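Local coordinates for protein nidogen (Mus musculus, PDB 1NPE) that is a basement-membrane glycoprotein that, through this six-bladed YWTD beta-propeller domain, probably binds laminin and ties it into the matrix network, at residues Lys28-His32 and Arg62-His66; Phe6-Ile12 and Lys36-Leu41; Gly1-Leu5 and Arg14-Glu18; Tyr51-Ile55 and Ser80-Leu86. One frame throughout, in Å; residues are numbered along the deposited sequence.

Interaction 1 of 4, residues Lys28-His32 and Arg62-His66. With CD (cadmium ion), chain E.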
loop_
_atom_site.group_PDB
_atom_site.type_symbol
_atom_site.label_atom_id
_atom_site.label_comp_id
_atom_site.label_asym_id
_atom_site.label_seq_id
_atom_site.Cartn_x
_atom_site.Cartn_y
_atom_site.Cartn_z
ATOM N N LYS A 28 9.318 20.558 -9.546
ATOM C CA LYS A 28 8.034 21.086 -9.987
ATOM C C LYS A 28 7.073 19.914 -10.164
ATOM O O LYS A 28 7.499 18.766 -10.335
ATOM C CB LYS A 28 8.190 21.852 -11.311
ATOM C CG LYS A 28 8.597 20.976 -12.500
ATOM C CD LYS A 28 8.979 21.804 -13.732
ATOM C CE LYS A 28 9.370 20.890 -14.900
ATOM N NZ LYS A 28 9.933 21.638 -16.071
ATOM N N ALA A 29 5.777 20.207 -10.114
ATOM C CA ALA A 29 4.760 19.179 -10.273
ATOM C C ALA A 29 4.757 18.602 -11.680
ATOM O O ALA A 29 4.848 19.333 -12.669
ATOM C CB ALA A 29 3.390 19.740 -9.938
ATOM N N PHE A 30 4.713 17.277 -11.756
ATOM C CA PHE A 30 4.663 16.589 -13.036
ATOM C C PHE A 30 3.207 16.547 -13.484
ATOM O O PHE A 30 2.885 16.823 -14.638
ATOM C CB PHE A 30 5.183 15.154 -12.895
ATOM C CG PHE A 30 4.796 14.249 -14.038
ATOM C CD1 PHE A 30 5.107 14.589 -15.352
ATOM C CD2 PHE A 30 4.116 13.059 -13.800
ATOM C CE1 PHE A 30 4.746 13.757 -16.409
ATOM C CE2 PHE A 30 3.752 12.221 -14.844
ATOM C CZ PHE A 30 4.066 12.568 -16.154
ATOM N N LEU A 31 2.327 16.237 -12.542
ATOM C CA LEU A 31 0.920 16.115 -12.852
ATOM C C LEU A 31 0.074 16.323 -11.613
ATOM O O LEU A 31 0.456 15.927 -10.510
ATOM C CB LEU A 31 0.669 14.704 -13.387
ATOM C CG LEU A 31 -0.439 14.429 -14.395
ATOM C CD1 LEU A 31 -0.104 15.100 -15.722
ATOM C CD2 LEU A 31 -0.556 12.924 -14.585
ATOM N N HIS A 32 -1.068 16.971 -11.803
ATOM C CA HIS A 32 -2.015 17.196 -10.726
ATOM C C HIS A 32 -3.279 16.388 -11.016
ATOM O O HIS A 32 -3.914 16.565 -12.063
ATOM C CB HIS A 32 -2.392 18.678 -10.615
ATOM C CG HIS A 32 -1.463 19.481 -9.764
ATOM N ND1 HIS A 32 -0.661 20.478 -10.275
ATOM C CD2 HIS A 32 -1.231 19.458 -8.431
ATOM C CE1 HIS A 32 0.024 21.036 -9.295
ATOM N NE2 HIS A 32 -0.303 20.435 -8.165
ATOM N N ARG A 62 -1.745 6.177 -16.670
ATOM C CA ARG A 62 -0.477 6.514 -17.302
ATOM C C ARG A 62 -0.537 7.834 -18.060
ATOM O O ARG A 62 -1.605 8.277 -18.488
ATOM C CB ARG A 62 -0.035 5.400 -18.252
ATOM C CG ARG A 62 -0.992 5.142 -19.405
ATOM C CD ARG A 62 -0.413 4.130 -20.380
ATOM N NE ARG A 62 -1.304 3.910 -21.510
ATOM C CZ ARG A 62 -1.023 3.133 -22.552
ATOM N NH1 ARG A 62 0.135 2.486 -22.620
ATOM N NH2 ARG A 62 -1.907 3.008 -23.528
ATOM N N ALA A 63 0.635 8.433 -18.247
ATOM C CA ALA A 63 0.770 9.699 -18.954
ATOM C C ALA A 63 2.203 9.837 -19.444
ATOM O O ALA A 63 3.137 9.411 -18.762
ATOM C CB ALA A 63 0.425 10.855 -18.024
ATOM N N SER A 64 2.374 10.396 -20.639
ATOM C CA SER A 64 3.708 10.608 -21.197
ATOM C C SER A 64 4.452 11.606 -20.315
ATOM O O SER A 64 3.840 12.504 -19.726
ATOM C CB SER A 64 3.621 11.171 -22.621
ATOM O OG SER A 64 3.046 10.237 -23.517
ATOM N N LEU A 65 5.764 11.431 -20.204
ATOM C CA LEU A 65 6.582 12.328 -19.396
ATOM C C LEU A 65 6.599 13.716 -20.024
ATOM O O LEU A 65 6.575 14.727 -19.321
ATOM C CB LEU A 65 8.016 11.798 -19.279
ATOM C CG LEU A 65 8.948 12.579 -18.343
ATOM C CD1 LEU A 65 8.467 12.435 -16.905
ATOM C CD2 LEU A 65 10.383 12.087 -18.483
ATOM N N HIS A 66 6.610 13.749 -21.353
ATOM C CA HIS A 66 6.644 14.999 -22.105
ATOM C C HIS A 66 5.240 15.502 -22.443
ATOM O O HIS A 66 4.652 15.104 -23.455
ATOM C CB HIS A 66 7.467 14.814 -23.387
ATOM C CG HIS A 66 8.840 14.261 -23.152
ATOM N ND1 HIS A 66 9.781 14.903 -22.372
ATOM C CD2 HIS A 66 9.430 13.122 -23.587
ATOM C CE1 HIS A 66 10.888 14.183 -22.339
ATOM N NE2 HIS A 66 10.703 13.097 -23.069
HETATM CD CD CD E . -1.506 21.395 -12.451
HETATM O O HOH W 1 -2.267 19.276 -13.959
#
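The ring of Phe30 meets the end of strand 59-64 with its edge. With CG roughly anti to the backbone N (chi1 163°), the ring is carried across toward Ser64 and Leu65, and two neighbouring C-H groups face main-chain oxygens: CZ lies 3.6 Å from Ser64 O, which sits in the ring plane, and CE1 lies 3.6 Å from Leu65 O. The weakly positive rim of the ring, not its pi face, therefore faces these carbonyls. The CB of Leu65 points away from 28-32, yet CD1 turns back to 4.0 Å from Phe30 CE1. Next in the chain, Leu31 also points across, and its CD2 touches Ala63 CB at 4.1 Å, with Trp52 packing against both residues. Two successive residues can face the same way because Phe30 and Leu31 form a classic beta bulge opposite Ile12 of strand 11-17. His32 takes no part in this packing: its ND1 binds a cadmium ion at 2.5 Å, a water coordinates the same ion, and an acidic side chain of another protein chain adds a further ligand. No hydrogen bond links the two segments. One ring edge and a few methyl groups join the 28-33 strand of one four-stranded sheet to the 59-64 strand of the next, the side-chain packing between successive blades of a beta-propeller.

Interaction 2 of 4, residues Phe6-Ile12 and Lys36-Leu41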
loop_
_atom_site.group_PDB
_atom_site.type_symbol
_atom_site.label_atom_id
_atom_site.label_comp_id
_atom_site.label_asym_id
_atom_site.label_seq_id
_atom_site.Cartn_x
_atom_site.Cartn_y
_atom_site.Cartn_z
ATOM N N PHE A 6 8.063 11.210 -7.614
ATOM C CA PHE A 6 7.453 10.659 -6.411
ATOM C C PHE A 6 5.988 11.051 -6.251
ATOM O O PHE A 6 5.536 12.047 -6.808
ATOM C CB PHE A 6 8.278 10.947 -5.148
ATOM C CG PHE A 6 8.362 12.400 -4.772
ATOM C CD1 PHE A 6 9.477 13.159 -5.127
ATOM C CD2 PHE A 6 7.365 12.989 -4.000
ATOM C CE1 PHE A 6 9.607 14.486 -4.714
ATOM C CE2 PHE A 6 7.482 14.314 -3.580
ATOM C CZ PHE A 6 8.611 15.065 -3.938
ATOM N N ALA A 7 5.248 10.243 -5.501
ATOM C CA ALA A 7 3.830 10.471 -5.296
ATOM C C ALA A 7 3.433 11.102 -3.967
ATOM O O ALA A 7 4.068 10.885 -2.936
ATOM C CB ALA A 7 3.072 9.166 -5.489
ATOM N N GLN A 8 2.370 11.899 -4.031
ATOM C CA GLN A 8 1.763 12.570 -2.884
ATOM C C GLN A 8 0.271 12.552 -3.168
ATOM O O GLN A 8 -0.147 12.211 -4.281
ATOM C CB GLN A 8 2.235 14.018 -2.751
ATOM C CG GLN A 8 3.475 14.197 -1.898
ATOM C CD GLN A 8 3.921 15.649 -1.794
ATOM O OE1 GLN A 8 3.958 16.370 -2.787
ATOM N NE2 GLN A 8 4.276 16.075 -0.589
ATOM N N THR A 9 -0.534 12.873 -2.160
ATOM C CA THR A 9 -1.977 12.896 -2.334
ATOM C C THR A 9 -2.312 13.997 -3.326
ATOM O O THR A 9 -1.879 15.138 -3.167
ATOM C CB THR A 9 -2.709 13.143 -0.994
ATOM O OG1 THR A 9 -2.484 12.035 -0.113
ATOM C CG2 THR A 9 -4.204 13.308 -1.203
ATOM N N GLY A 10 -3.007 13.609 -4.396
ATOM C CA GLY A 10 -3.428 14.544 -5.426
ATOM C C GLY A 10 -2.405 14.983 -6.458
ATOM O O GLY A 10 -2.711 15.853 -7.271
ATOM N N LYS A 11 -1.222 14.370 -6.471
ATOM C CA LYS A 11 -0.186 14.768 -7.428
ATOM C C LYS A 11 1.002 13.818 -7.533
ATOM O O LYS A 11 1.132 12.872 -6.763
ATOM C CB LYS A 11 0.360 16.148 -7.042
ATOM C CG LYS A 11 0.878 16.206 -5.611
ATOM C CD LYS A 11 1.476 17.563 -5.256
ATOM C CE LYS A 11 2.781 17.802 -5.992
ATOM N NZ LYS A 11 3.396 19.076 -5.545
ATOM N N ILE A 12 1.838 14.076 -8.532
ATOM C CA ILE A 12 3.076 13.339 -8.754
ATOM C C ILE A 12 4.117 14.447 -8.935
ATOM O O ILE A 12 3.958 15.316 -9.796
ATOM C CB ILE A 12 3.064 12.475 -10.038
ATOM C CG1 ILE A 12 2.071 11.316 -9.913
ATOM C CG2 ILE A 12 4.458 11.912 -10.296
ATOM C CD1 ILE A 12 1.982 10.484 -11.182
ATOM N N LYS A 36 -7.300 12.059 -6.689
ATOM C CA LYS A 36 -6.591 10.812 -6.400
ATOM C C LYS A 36 -5.509 10.766 -5.322
ATOM O O LYS A 36 -4.935 11.774 -4.935
ATOM C CB LYS A 36 -6.001 10.250 -7.698
ATOM C CG LYS A 36 -7.001 10.021 -8.830
ATOM C CD LYS A 36 -6.317 9.352 -10.032
ATOM C CE LYS A 36 -7.236 9.244 -11.255
ATOM N NZ LYS A 36 -8.396 8.323 -11.041
ATOM N N VAL A 37 -5.263 9.559 -4.825
ATOM C CA VAL A 37 -4.214 9.315 -3.844
ATOM C C VAL A 37 -3.279 8.348 -4.574
ATOM O O VAL A 37 -3.508 7.134 -4.600
ATOM C CB VAL A 37 -4.751 8.667 -2.537
ATOM C CG1 VAL A 37 -3.593 8.290 -1.624
ATOM C CG2 VAL A 37 -5.693 9.628 -1.814
ATOM N N ILE A 38 -2.285 8.918 -5.250
ATOM C CA ILE A 38 -1.315 8.152 -6.016
ATOM C C ILE A 38 -0.408 7.382 -5.063
ATOM O O ILE A 38 0.175 7.964 -4.150
ATOM C CB ILE A 38 -0.447 9.082 -6.895
ATOM C CG1 ILE A 38 -1.329 10.066 -7.670
ATOM C CG2 ILE A 38 0.379 8.256 -7.873
ATOM C CD1 ILE A 38 -2.118 9.442 -8.808
ATOM N N ILE A 39 -0.288 6.076 -5.274
ATOM C CA ILE A 39 0.545 5.254 -4.407
ATOM C C ILE A 39 1.765 4.684 -5.125
ATOM O O ILE A 39 2.896 5.035 -4.792
ATOM C CB ILE A 39 -0.266 4.109 -3.773
ATOM C CG1 ILE A 39 -1.445 4.675 -2.971
ATOM C CG2 ILE A 39 0.630 3.263 -2.878
ATOM C CD1 ILE A 39 -1.038 5.446 -1.719
ATOM N N GLY A 40 1.539 3.810 -6.104
ATOM C CA GLY A 40 2.649 3.217 -6.830
ATOM C C GLY A 40 3.043 3.963 -8.092
ATOM O O GLY A 40 2.193 4.561 -8.750
ATOM N N LEU A 41 4.334 3.941 -8.423
ATOM C CA LEU A 41 4.833 4.598 -9.628
ATOM C C LEU A 41 5.832 3.713 -10.364
ATOM O O LEU A 41 6.587 2.967 -9.745
ATOM C CB LEU A 41 5.532 5.917 -9.296
ATOM C CG LEU A 41 4.738 7.151 -8.858
ATOM C CD1 LEU A 41 5.727 8.268 -8.565
ATOM C CD2 LEU A 41 3.736 7.586 -9.934
#
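Gly10 N donates to Lys36 O in a short bond of 2.7 Å. The line from the amide nitrogen runs nearly straight out from the carbonyl (C=O...N 162°), but the bond is bent at the hydrogen, with an angle of 131°. Gly10 presents its N-H here from the third position of a type II turn, where its positive phi of 79° is at home; Lys11 N closes the turn onto Gln8 O at 3.3 Å. Beside the turn, Thr9 and Val37 point the same way, their CG2 methyls 4.0 Å apart, while Thr9 OG1 is hydrogen-bonded to an acidic side chain of another protein chain. The turn joins strands 2-8 and 11-17 of one propeller blade, and strand 36-44 is the first strand of the following blade, so the apolar layer below the turn is an inter-blade interface. There Ala7 CB rests 3.4 Å from Ile38 O and also touches Ile38 CG2. That same CG2, anti to its own backbone N, is wedged between Ala7 and Ile12, whose CG1 it meets at 4.0 Å as the two isoleucines cross at about a right angle. Leu41 spreads its two methyls: CD1 lies against the main chain of Phe6, 3.6 Å from Phe6 C, and CD2 meets Ile12 CD1 at 3.6 Å, the two side chains sliding past each other in opposite directions. Trp52 of strand 49-54 packs against Ile12, Ile38 and Leu41 alike.

Interaction 3 of 4, residues Gly1-Leu5 and Arg14-Glu18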
loop_
_atom_site.group_PDB
_atom_site.type_symbol
_atom_site.label_atom_id
_atom_site.label_comp_id
_atom_site.label_asym_id
_atom_site.label_seq_id
_atom_site.Cartn_x
_atom_site.Cartn_y
_atom_site.Cartn_z
ATOM N N GLY A 1 18.746 14.820 -18.013
ATOM C CA GLY A 1 18.066 13.762 -18.822
ATOM C C GLY A 1 17.250 12.807 -17.968
ATOM O O GLY A 1 16.170 12.379 -18.371
ATOM N N THR A 2 17.784 12.460 -16.797
ATOM C CA THR A 2 17.114 11.556 -15.868
ATOM C C THR A 2 16.444 12.344 -14.744
ATOM O O THR A 2 17.031 13.267 -14.178
ATOM C CB THR A 2 18.096 10.547 -15.256
ATOM O OG1 THR A 2 19.087 11.252 -14.500
ATOM C CG2 THR A 2 18.784 9.737 -16.347
ATOM N N HIS A 3 15.215 11.965 -14.412
ATOM C CA HIS A 3 14.474 12.658 -13.370
ATOM C C HIS A 3 13.975 11.712 -12.297
ATOM O O HIS A 3 13.874 10.503 -12.510
ATOM C CB HIS A 3 13.278 13.402 -13.979
ATOM C CG HIS A 3 13.646 14.348 -15.082
ATOM N ND1 HIS A 3 13.934 13.924 -16.362
ATOM C CD2 HIS A 3 13.788 15.695 -15.090
ATOM C CE1 HIS A 3 14.240 14.968 -17.111
ATOM N NE2 HIS A 3 14.159 16.054 -16.363
ATOM N N LEU A 4 13.707 12.277 -11.127
ATOM C CA LEU A 4 13.167 11.532 -10.000
ATOM C C LEU A 4 11.691 11.887 -9.952
ATOM O O LEU A 4 11.324 13.049 -10.144
ATOM C CB LEU A 4 13.813 11.968 -8.687
ATOM C CG LEU A 4 14.834 11.055 -8.022
ATOM C CD1 LEU A 4 15.213 11.662 -6.677
ATOM C CD2 LEU A 4 14.256 9.664 -7.825
ATOM N N LEU A 5 10.856 10.891 -9.691
ATOM C CA LEU A 5 9.419 11.095 -9.621
ATOM C C LEU A 5 8.870 10.459 -8.358
ATOM O O LEU A 5 9.209 9.316 -8.038
ATOM C CB LEU A 5 8.744 10.458 -10.839
ATOM C CG LEU A 5 9.015 11.077 -12.212
ATOM C CD1 LEU A 5 8.905 10.029 -13.297
ATOM C CD2 LEU A 5 8.045 12.209 -12.457
ATOM N N ARG A 14 8.095 15.969 -9.583
ATOM C CA ARG A 14 9.223 15.718 -10.469
ATOM C C ARG A 14 10.424 16.610 -10.147
ATOM O O ARG A 14 10.270 17.813 -9.908
ATOM C CB ARG A 14 8.782 15.981 -11.908
ATOM C CG ARG A 14 9.884 15.965 -12.937
ATOM C CD ARG A 14 9.370 16.417 -14.296
ATOM N NE ARG A 14 10.386 16.207 -15.321
ATOM C CZ ARG A 14 10.142 16.138 -16.624
ATOM N NH1 ARG A 14 8.904 16.270 -17.085
ATOM N NH2 ARG A 14 11.140 15.916 -17.469
ATOM N N LEU A 15 11.613 16.012 -10.112
ATOM C CA LEU A 15 12.840 16.771 -9.876
ATOM C C LEU A 15 14.012 16.117 -10.586
ATOM O O LEU A 15 14.182 14.898 -10.550
ATOM C CB LEU A 15 13.145 16.966 -8.387
ATOM C CG LEU A 15 13.568 15.799 -7.505
ATOM C CD1 LEU A 15 14.481 16.306 -6.402
ATOM C CD2 LEU A 15 12.340 15.129 -6.931
ATOM N N PRO A 16 14.841 16.933 -11.245
ATOM C CA PRO A 16 16.023 16.515 -11.999
ATOM C C PRO A 16 17.097 15.836 -11.171
ATOM O O PRO A 16 17.255 16.119 -9.985
ATOM C CB PRO A 16 16.547 17.836 -12.568
ATOM C CG PRO A 16 15.319 18.689 -12.655
ATOM C CD PRO A 16 14.651 18.388 -11.349
ATOM N N LEU A 17 17.819 14.930 -11.822
ATOM C CA LEU A 17 18.925 14.200 -11.220
ATOM C C LEU A 17 20.142 14.415 -12.107
ATOM O O LEU A 17 20.264 13.778 -13.153
ATOM C CB LEU A 17 18.640 12.697 -11.170
ATOM C CG LEU A 17 18.215 11.999 -9.877
ATOM C CD1 LEU A 17 18.363 10.493 -10.094
ATOM C CD2 LEU A 17 19.076 12.431 -8.699
ATOM N N GLU A 18 21.016 15.339 -11.720
ATOM C CA GLU A 18 22.228 15.597 -12.491
ATOM C C GLU A 18 23.426 14.980 -11.763
ATOM O O GLU A 18 23.878 15.487 -10.735
ATOM C CB GLU A 18 22.417 17.101 -12.740
ATOM C CG GLU A 18 21.265 17.733 -13.546
ATOM C CD GLU A 18 21.651 19.024 -14.260
ATOM O OE1 GLU A 18 21.198 20.113 -13.833
ATOM O OE2 GLU A 18 22.397 18.944 -15.263
#
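Leu4 and Leu15 exchange two backbone hydrogen bonds, Leu4 N to Leu15 O at 2.7 Å and almost straight (171°), and Leu15 N to Leu4 O at 3.0 Å. Farther along, Leu17 N donates to Thr2 O over 3.0 Å. Leu4 O also receives the CA-H of Arg14, so the carbonyl is approached by a carbon as well as by an amide. His3 and Pro16 form a non-hydrogen-bonded pair whose side chains diverge; the imidazole of His3 takes the Arg14 guanidinium over one face. The Arg14 side chain leaves with CG anti to the backbone N (chi1 171°) and stays extended to NE, which brings NH2 to 3.2 Å from His3 NE2, above the ring and toward its rim. The two planes are 89° apart, the guanidinium turning its edge to the histidine face. Lower down the same chain, Arg14 CB lies alongside Leu5 CD2 at 3.9 Å. On the other face of the sheet Leu4 is the hub: its CB touches Leu15 CD2 at 3.9 Å and its CG meets Leu17 CG at 4.0 Å, with Tyr222 of strand 220-225 against both Leu4 and Leu17. The pair 2-8 and 11-17 is an antiparallel beta hairpin, and with strand 256-259 bonded along its other side it builds a blade from both chain ends, the closure characteristic of beta-propellers.

Interaction 4 of 4, residues Tyr51-Ile55 and Ser80-Leu86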
loop_
_atom_site.group_PDB
_atom_site.type_symbol
_atom_site.label_atom_id
_atom_site.label_comp_id
_atom_site.label_asym_id
_atom_site.label_seq_id
_atom_site.Cartn_x
_atom_site.Cartn_y
_atom_site.Cartn_z
ATOM N N TYR A 51 3.710 5.381 -15.153
ATOM C CA TYR A 51 2.557 4.581 -14.744
ATOM C C TYR A 51 2.330 4.755 -13.237
ATOM O O TYR A 51 3.291 4.964 -12.479
ATOM C CB TYR A 51 2.767 3.097 -15.067
ATOM C CG TYR A 51 2.657 2.753 -16.535
ATOM C CD1 TYR A 51 3.655 3.123 -17.434
ATOM C CD2 TYR A 51 1.554 2.054 -17.027
ATOM C CE1 TYR A 51 3.558 2.809 -18.780
ATOM C CE2 TYR A 51 1.449 1.732 -18.379
ATOM C CZ TYR A 51 2.455 2.116 -19.247
ATOM O OH TYR A 51 2.360 1.833 -20.586
ATOM N N TRP A 52 1.068 4.650 -12.809
ATOM C CA TRP A 52 0.720 4.806 -11.395
ATOM C C TRP A 52 -0.510 4.029 -10.958
ATOM O O TRP A 52 -1.315 3.587 -11.778
ATOM C CB TRP A 52 0.489 6.287 -11.046
ATOM C CG TRP A 52 -0.745 6.898 -11.692
ATOM C CD1 TRP A 52 -2.047 6.744 -11.299
ATOM C CD2 TRP A 52 -0.777 7.731 -12.855
ATOM N NE1 TRP A 52 -2.886 7.422 -12.151
ATOM C CE2 TRP A 52 -2.134 8.035 -13.114
ATOM C CE3 TRP A 52 0.209 8.249 -13.707
ATOM C CZ2 TRP A 52 -2.529 8.832 -14.189
ATOM C CZ3 TRP A 52 -0.185 9.042 -14.779
ATOM C CH2 TRP A 52 -1.545 9.324 -15.010
ATOM N N THR A 53 -0.640 3.873 -9.645
ATOM C CA THR A 53 -1.792 3.212 -9.057
ATOM C C THR A 53 -2.448 4.237 -8.141
ATOM O O THR A 53 -1.768 5.040 -7.496
ATOM C CB THR A 53 -1.416 1.965 -8.224
ATOM O OG1 THR A 53 -0.700 2.358 -7.045
ATOM C CG2 THR A 53 -0.578 1.005 -9.049
ATOM N N ASP A 54 -3.772 4.213 -8.117
ATOM C CA ASP A 54 -4.569 5.120 -7.309
ATOM C C ASP A 54 -5.506 4.293 -6.432
ATOM O O ASP A 54 -6.281 3.485 -6.945
ATOM C CB ASP A 54 -5.370 6.037 -8.240
ATOM C CG ASP A 54 -6.566 6.661 -7.557
ATOM O OD1 ASP A 54 -7.675 6.584 -8.122
ATOM O OD2 ASP A 54 -6.395 7.223 -6.458
ATOM N N ILE A 55 -5.413 4.473 -5.117
ATOM C CA ILE A 55 -6.260 3.736 -4.175
ATOM C C ILE A 55 -7.585 4.435 -3.871
ATOM O O ILE A 55 -8.413 3.904 -3.130
ATOM C CB ILE A 55 -5.556 3.512 -2.829
ATOM C CG1 ILE A 55 -5.087 4.856 -2.264
ATOM C CG2 ILE A 55 -4.428 2.514 -2.984
ATOM C CD1 ILE A 55 -4.690 4.803 -0.816
ATOM N N SER A 80 -6.977 -2.576 -3.851
ATOM C CA SER A 80 -6.030 -1.565 -3.382
ATOM C C SER A 80 -4.661 -1.730 -4.067
ATOM O O SER A 80 -3.731 -2.304 -3.497
ATOM C CB SER A 80 -5.873 -1.665 -1.861
ATOM O OG SER A 80 -5.099 -0.593 -1.357
ATOM N N PRO A 81 -4.529 -1.223 -5.305
ATOM C CA PRO A 81 -3.265 -1.318 -6.058
ATOM C C PRO A 81 -2.223 -0.395 -5.425
ATOM O O PRO A 81 -2.425 0.813 -5.345
ATOM C CB PRO A 81 -3.670 -0.888 -7.470
ATOM C CG PRO A 81 -4.765 0.108 -7.215
ATOM C CD PRO A 81 -5.566 -0.513 -6.076
ATOM N N GLU A 82 -1.119 -0.968 -4.960
ATOM C CA GLU A 82 -0.106 -0.177 -4.278
ATOM C C GLU A 82 1.315 -0.242 -4.808
ATOM O O GLU A 82 2.214 0.385 -4.250
ATOM C CB GLU A 82 -0.103 -0.542 -2.802
ATOM C CG GLU A 82 -1.386 -0.180 -2.093
ATOM C CD GLU A 82 -1.423 -0.709 -0.694
ATOM O OE1 GLU A 82 -0.362 -0.761 -0.041
ATOM O OE2 GLU A 82 -2.517 -1.076 -0.242
ATOM N N GLY A 83 1.513 -1.022 -5.858
ATOM C CA GLY A 83 2.824 -1.160 -6.459
ATOM C C GLY A 83 2.606 -1.556 -7.903
ATOM O O GLY A 83 1.674 -2.291 -8.206
ATOM N N ILE A 84 3.433 -1.037 -8.798
ATOM C CA ILE A 84 3.318 -1.351 -10.209
ATOM C C ILE A 84 4.709 -1.406 -10.834
ATOM O O ILE A 84 5.565 -0.573 -10.531
ATOM C CB ILE A 84 2.387 -0.331 -10.938
ATOM C CG1 ILE A 84 2.256 -0.678 -12.421
ATOM C CG2 ILE A 84 2.888 1.107 -10.749
ATOM C CD1 ILE A 84 1.142 0.081 -13.129
ATOM N N ALA A 85 4.942 -2.445 -11.638
ATOM C CA ALA A 85 6.215 -2.661 -12.328
ATOM C C ALA A 85 5.953 -2.946 -13.803
ATOM O O ALA A 85 4.875 -3.408 -14.167
ATOM C CB ALA A 85 6.973 -3.812 -11.694
ATOM N N LEU A 86 6.952 -2.719 -14.648
ATOM C CA LEU A 86 6.767 -2.921 -16.075
ATOM C C LEU A 86 7.748 -3.873 -16.740
ATOM O O LEU A 86 8.805 -4.169 -16.212
ATOM C CB LEU A 86 6.871 -1.576 -16.795
ATOM C CG LEU A 86 6.146 -0.367 -16.207
ATOM C CD1 LEU A 86 6.759 0.875 -16.773
ATOM C CD2 LEU A 86 4.652 -0.419 -16.495
#
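Thr53 meets Pro81 and Ile84 through every atom of its side chain. It is the third residue of the Tyr51-Trp52-Thr53-Asp54 sequence, the YWTD signature of this propeller family, on the second strand of a blade, and it faces the first strand of the next. Its CB packs against Pro81 CB at 3.7 Å. From there OG1 takes the position between the backbone N and the carbonyl carbon (chi1 68°) and donates to Pro81 O over 2.9 Å, approaching from well above the carbonyl plane, 59° out of it. The same hydroxyl oxygen accepts the N-H of Gly40, so it is gripped from the first strand of its own blade and from the neighbouring blade together. The other tip, CG2, lies 3.8 Å from Ile84 CB, the two side chains running past each other in opposite directions. Asp54 turns away to bind Ser56 N and Val37 N through OD2. At the end of the strand Ile55 CG2 sits 3.5 Å from Pro81 O and also touches Ser80 OG. Ser80 OG donates to Glu82 OE2 at 2.9 Å, on the anti lone pair, and is hydrogen-bonded to a basic side chain of another protein chain; Ser98 OG is a further partner of OE2. At the opposite end Tyr51 CB touches Ile84 CD1 at 3.9 Å, and Leu86 CD2 sits over one face of the Tyr51 ring in a CH-pi contact, 3.8 Å from the centroid and 14° off the ring normal.

Overall arrangement
Interaction 3 lies within one blade, the hairpin of strands 2-8 and 11-17; the other three join blades. Interactions 1 and 2 set that first blade against the second (strands 36-44 to 71-74), with centres about 11 Å apart, and their segments alternate along the chain. Interaction 4 carries on from the second blade to the third, its centre about 10 Å from that of interaction 2. Trp52 connects the series, packing on residues of interactions 1 and 2 from within interaction 4. Interactions 3 and 4 do not touch. Interactions 2 and 4 also touch another protein chain, so these two seams reach the surface it covers; in interaction 1 only His32, bound to a cadmium ion shared with that chain, does so.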